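Local coordinates for rubber oxygenase (Streptomyces sp., PDB 5O1L), which uses a non-covalently bound b-type heme to cleave poly(cis-1,4-isoprene) in rubber oxidatively, adding oxygen across its double bonds, at residues T125-G137 / L378-L390. Numbering follows the deposited sequence.
Sequences TKGIYVGALYGLG and LEEALRKFVLLFL
Val386 enters helix 127-142 of the catalytic domain as a knob into the hole formed by Gly127, Ile128, Gly131 and Ala132, packing helix 373-393, near the C-terminus, against it away from the heme site of this all-helical fold. Its CG1 lies anti to its own backbone N (chi1 175°) and faces the glycines, while Val386 CG2 presses on the backbone, 3.5 Å from Ala132 N. Gly127, Gly131 and Gly135 make this side smooth; a CB on Gly131 would strike Val386 and one on Gly135 the Phe385 ring. The axes approach to 8.9 Å and cross at 75°, consistent with this glycine face. Phe385 turns its ring edge to Gly135, CZ standing 3.8 Å from Gly135 CA, and its CE1 lies over a face of Phe389, offset toward the rim. Leu136 slants across both Phe385 and Leu382, its CD1 meeting Leu382 CD2 at 3.7 Å. Near the N-terminal end of helix 127-142, extended Ile128 runs across Arg383 at about a right angle, its CD1 3.8 Å from Arg383 CB, while its CG2 sits over the Tyr129 ring. An alanine in place of Ile128 is likely to open a gap beside Glu379 and Arg383 and cost that ring the methyl over its centre. One water, 2.7 Å from Tyr129 OH, donates to Glu379 OE2, while Glu379 OE1 forms a salt bridge with Arg362. With no direct hydrogen bond between the segments, the helices hold together mainly by apolar shape fit, supplemented by this water bridge.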
loop_
_atom_site.group_PDB
_atom_site.type_symbol
_atom_site.label_atom_id
_atom_site.label_comp_id
_atom_site.label_asym_id
_atom_site.label_seq_id
_atom_site.Cartn_x
_atom_site.Cartn_y
_atom_site.Cartn_z
ATOM N N THR A 125 -6.626 16.175 5.523
ATOM C CA THR A 125 -8.001 16.636 5.749
ATOM C C THR A 125 -8.956 15.507 5.899
ATOM O O THR A 125 -9.864 15.524 6.698
ATOM C CB THR A 125 -8.417 17.527 4.585
ATOM O OG1 THR A 125 -7.488 18.643 4.525
ATOM C CG2 THR A 125 -9.796 18.064 4.714
ATOM N N LYS A 126 -8.763 14.477 5.084
ATOM C CA LYS A 126 -9.637 13.306 5.061
ATOM C C LYS A 126 -9.025 12.146 5.817
ATOM O O LYS A 126 -9.374 10.968 5.598
ATOM C CB LYS A 126 -9.964 12.895 3.615
ATOM C CG LYS A 126 -10.497 14.012 2.758
ATOM C CD LYS A 126 -11.644 14.762 3.274
ATOM C CE LYS A 126 -12.142 15.712 2.212
ATOM N NZ LYS A 126 -13.169 16.576 2.788
ATOM N N GLY A 127 -8.156 12.429 6.772
ATOM C CA GLY A 127 -7.304 11.413 7.393
ATOM C C GLY A 127 -7.986 10.291 8.100
ATOM O O GLY A 127 -7.509 9.166 8.037
ATOM N N ILE A 128 -9.089 10.535 8.786
ATOM C CA ILE A 128 -9.793 9.402 9.422
ATOM C C ILE A 128 -10.243 8.378 8.375
ATOM O O ILE A 128 -10.145 7.147 8.568
ATOM C CB ILE A 128 -10.950 9.862 10.325
ATOM C CG1 ILE A 128 -11.475 8.663 11.130
ATOM C CG2 ILE A 128 -12.002 10.574 9.589
ATOM C CD1 ILE A 128 -12.529 9.121 12.111
ATOM N N TYR A 129 -10.755 8.891 7.238
ATOM C CA TYR A 129 -11.258 8.016 6.198
ATOM C C TYR A 129 -10.162 7.307 5.466
ATOM O O TYR A 129 -10.184 6.081 5.325
ATOM C CB TYR A 129 -12.145 8.789 5.188
ATOM C CG TYR A 129 -13.203 9.608 5.888
ATOM C CD1 TYR A 129 -14.134 8.962 6.681
ATOM C CD2 TYR A 129 -13.205 10.999 5.790
ATOM C CE1 TYR A 129 -15.039 9.668 7.433
ATOM C CE2 TYR A 129 -14.128 11.727 6.502
ATOM C CZ TYR A 129 -15.056 11.035 7.307
ATOM O OH TYR A 129 -16.041 11.681 8.134
ATOM N N VAL A 130 -9.142 8.055 5.044
ATOM C CA VAL A 130 -8.019 7.414 4.342
ATOM C C VAL A 130 -7.310 6.407 5.233
ATOM O O VAL A 130 -6.937 5.294 4.828
ATOM C CB VAL A 130 -7.086 8.477 3.825
ATOM C CG1 VAL A 130 -5.910 7.975 3.213
ATOM C CG2 VAL A 130 -7.760 9.386 2.820
ATOM N N GLY A 131 -7.095 6.806 6.474
ATOM C CA GLY A 131 -6.340 5.947 7.388
ATOM C C GLY A 131 -7.123 4.686 7.707
ATOM O O GLY A 131 -6.544 3.590 7.841
ATOM N N ALA A 132 -8.429 4.795 7.879
ATOM C CA ALA A 132 -9.252 3.622 8.165
ATOM C C ALA A 132 -9.300 2.704 6.947
ATOM O O ALA A 132 -9.251 1.490 7.055
ATOM C CB ALA A 132 -10.654 4.032 8.563
ATOM N N LEU A 133 -9.413 3.320 5.782
ATOM C CA LEU A 133 -9.424 2.542 4.548
ATOM C C LEU A 133 -8.123 1.842 4.267
ATOM O O LEU A 133 -8.161 0.673 3.872
ATOM C CB LEU A 133 -9.817 3.436 3.366
ATOM C CG LEU A 133 -11.302 3.832 3.375
ATOM C CD1 LEU A 133 -11.592 4.961 2.488
ATOM C CD2 LEU A 133 -12.185 2.630 2.990
ATOM N N TYR A 134 -6.979 2.492 4.455
ATOM C CA TYR A 134 -5.715 1.798 4.327
ATOM C C TYR A 134 -5.577 0.697 5.335
ATOM O O TYR A 134 -5.191 -0.410 4.984
ATOM C CB TYR A 134 -4.522 2.725 4.456
ATOM C CG TYR A 134 -4.303 3.792 3.374
ATOM C CD1 TYR A 134 -4.535 3.552 2.066
ATOM C CD2 TYR A 134 -3.712 5.009 3.716
ATOM C CE1 TYR A 134 -4.298 4.556 1.111
ATOM C CE2 TYR A 134 -3.491 6.002 2.774
ATOM C CZ TYR A 134 -3.826 5.724 1.470
ATOM O OH TYR A 134 -3.563 6.776 0.584
ATOM N N GLY A 135 -5.864 0.985 6.575
ATOM C CA GLY A 135 -5.527 0.070 7.683
ATOM C C GLY A 135 -6.419 -1.105 7.725
ATOM O O GLY A 135 -5.933 -2.267 7.926
ATOM N N LEU A 136 -7.717 -0.916 7.656
ATOM C CA LEU A 136 -8.660 -1.996 7.712
ATOM C C LEU A 136 -8.949 -2.473 6.351
ATOM O O LEU A 136 -8.820 -3.676 6.147
ATOM C CB LEU A 136 -9.939 -1.632 8.469
ATOM C CG LEU A 136 -9.669 -1.267 9.895
ATOM C CD1 LEU A 136 -10.957 -0.795 10.536
ATOM C CD2 LEU A 136 -9.071 -2.422 10.682
ATOM N N GLY A 137 -9.309 -1.589 5.408
ATOM C CA GLY A 137 -9.743 -1.986 4.110
ATOM C C GLY A 137 -8.625 -2.619 3.326
ATOM O O GLY A 137 -8.645 -3.835 3.085
ATOM N N LEU A 378 -17.819 3.957 17.185
ATOM C CA LEU A 378 -17.070 3.412 16.074
ATOM C C LEU A 378 -16.197 4.497 15.455
ATOM O O LEU A 378 -14.998 4.273 15.229
ATOM C CB LEU A 378 -18.047 2.871 15.017
ATOM C CG LEU A 378 -17.362 2.469 13.681
ATOM C CD1 LEU A 378 -16.348 1.327 13.839
ATOM C CD2 LEU A 378 -18.447 2.082 12.701
ATOM N N GLU A 379 -16.781 5.667 15.174
ATOM C CA GLU A 379 -16.010 6.744 14.611
ATOM C C GLU A 379 -14.804 7.083 15.485
ATOM O O GLU A 379 -13.680 7.285 14.973
ATOM C CB GLU A 379 -16.892 7.976 14.362
ATOM C CG GLU A 379 -16.130 9.118 13.749
ATOM C CD GLU A 379 -16.883 10.419 13.755
ATOM O OE1 GLU A 379 -17.372 10.854 14.824
ATOM O OE2 GLU A 379 -16.982 11.071 12.688
ATOM N N GLU A 380 -14.985 7.146 16.814
ATOM C CA GLU A 380 -13.871 7.463 17.716
ATOM C C GLU A 380 -12.869 6.391 17.718
ATOM O O GLU A 380 -11.664 6.696 17.770
ATOM C CB GLU A 380 -14.453 7.757 19.069
ATOM C CG GLU A 380 -13.398 8.040 20.159
ATOM C CD GLU A 380 -12.404 9.184 19.869
ATOM O OE1 GLU A 380 -12.531 9.999 18.928
ATOM O OE2 GLU A 380 -11.403 9.270 20.681
ATOM N N ALA A 381 -13.289 5.128 17.708
ATOM C CA ALA A 381 -12.344 3.990 17.666
ATOM C C ALA A 381 -11.520 4.029 16.361
ATOM O O ALA A 381 -10.282 3.789 16.415
ATOM C CB ALA A 381 -13.081 2.715 17.819
ATOM N N LEU A 382 -12.152 4.350 15.253
ATOM C CA LEU A 382 -11.388 4.497 13.988
ATOM C C LEU A 382 -10.404 5.652 14.115
ATOM O O LEU A 382 -9.265 5.516 13.606
ATOM C CB LEU A 382 -12.353 4.693 12.829
ATOM C CG LEU A 382 -13.190 3.467 12.540
ATOM C CD1 LEU A 382 -14.285 3.825 11.522
ATOM C CD2 LEU A 382 -12.322 2.327 11.995
ATOM N N ARG A 383 -10.787 6.754 14.678
ATOM C CA ARG A 383 -9.875 7.899 14.799
ATOM C C ARG A 383 -8.665 7.513 15.656
ATOM O O ARG A 383 -7.532 7.796 15.265
ATOM C CB ARG A 383 -10.604 9.062 15.442
ATOM C CG ARG A 383 -9.812 10.346 15.429
ATOM C CD ARG A 383 -10.390 11.429 16.287
ATOM N NE ARG A 383 -10.251 11.076 17.672
ATOM C CZ ARG A 383 -9.258 11.387 18.458
ATOM N NH1 ARG A 383 -9.264 11.001 19.703
ATOM N NH2 ARG A 383 -8.225 12.116 17.981
ATOM N N LYS A 384 -8.896 6.809 16.770
ATOM C CA LYS A 384 -7.773 6.424 17.627
ATOM C C LYS A 384 -6.904 5.394 16.881
ATOM O O LYS A 384 -5.637 5.444 17.006
ATOM C CB LYS A 384 -8.270 5.807 18.937
ATOM C CG LYS A 384 -8.875 6.818 19.889
ATOM C CD LYS A 384 -8.965 6.188 21.248
ATOM C CE LYS A 384 -9.428 7.178 22.319
ATOM N NZ LYS A 384 -10.896 7.232 22.463
ATOM N N PHE A 385 -7.484 4.481 16.149
ATOM C CA PHE A 385 -6.733 3.541 15.308
ATOM C C PHE A 385 -5.802 4.287 14.343
ATOM O O PHE A 385 -4.607 3.940 14.239
ATOM C CB PHE A 385 -7.725 2.631 14.549
ATOM C CG PHE A 385 -7.181 1.806 13.464
ATOM C CD1 PHE A 385 -6.517 0.634 13.759
ATOM C CD2 PHE A 385 -7.280 2.185 12.150
ATOM C CE1 PHE A 385 -5.965 -0.144 12.746
ATOM C CE2 PHE A 385 -6.807 1.376 11.151
ATOM C CZ PHE A 385 -6.138 0.245 11.445
ATOM N N VAL A 386 -6.308 5.265 13.640
ATOM C CA VAL A 386 -5.505 5.990 12.677
ATOM C C VAL A 386 -4.336 6.696 13.399
ATOM O O VAL A 386 -3.203 6.658 12.891
ATOM C CB VAL A 386 -6.379 6.954 11.832
ATOM C CG1 VAL A 386 -5.441 7.761 10.939
ATOM C CG2 VAL A 386 -7.320 6.107 10.978
ATOM N N LEU A 387 -4.597 7.328 14.534
ATOM C CA LEU A 387 -3.542 7.991 15.281
ATOM C C LEU A 387 -2.498 7.018 15.725
ATOM O O LEU A 387 -1.281 7.326 15.661
ATOM C CB LEU A 387 -4.147 8.723 16.460
ATOM C CG LEU A 387 -4.997 9.914 16.166
ATOM C CD1 LEU A 387 -5.532 10.355 17.525
ATOM C CD2 LEU A 387 -4.263 11.077 15.462
ATOM N N LEU A 388 -2.900 5.829 16.132
ATOM C CA LEU A 388 -1.929 4.826 16.547
ATOM C C LEU A 388 -1.085 4.375 15.346
ATOM O O LEU A 388 0.133 4.189 15.495
ATOM C CB LEU A 388 -2.562 3.664 17.258
ATOM C CG LEU A 388 -3.112 4.037 18.629
ATOM C CD1 LEU A 388 -4.067 2.977 19.178
ATOM C CD2 LEU A 388 -2.008 4.351 19.686
ATOM N N PHE A 389 -1.668 4.213 14.161
ATOM C CA PHE A 389 -0.891 3.840 12.974
ATOM C C PHE A 389 -0.031 4.972 12.502
ATOM O O PHE A 389 1.047 4.690 11.993
ATOM C CB PHE A 389 -1.827 3.346 11.866
ATOM C CG PHE A 389 -2.083 1.876 11.885
ATOM C CD1 PHE A 389 -2.091 1.138 13.066
ATOM C CD2 PHE A 389 -2.362 1.215 10.686
ATOM C CE1 PHE A 389 -2.295 -0.224 13.063
ATOM C CE2 PHE A 389 -2.601 -0.161 10.689
ATOM C CZ PHE A 389 -2.568 -0.875 11.884
ATOM N N LEU A 390 -0.416 6.234 12.685
ATOM C CA LEU A 390 0.505 7.346 12.475
ATOM C C LEU A 390 1.676 7.307 13.465
ATOM O O LEU A 390 2.825 7.455 13.050
ATOM C CB LEU A 390 -0.187 8.706 12.592
ATOM C CG LEU A 390 -1.125 9.163 11.497
ATOM C CD1 LEU A 390 -1.896 10.405 11.948
ATOM C CD2 LEU A 390 -0.308 9.497 10.262
HETATM O O HOH W 1 -17.245 10.199 10.088
#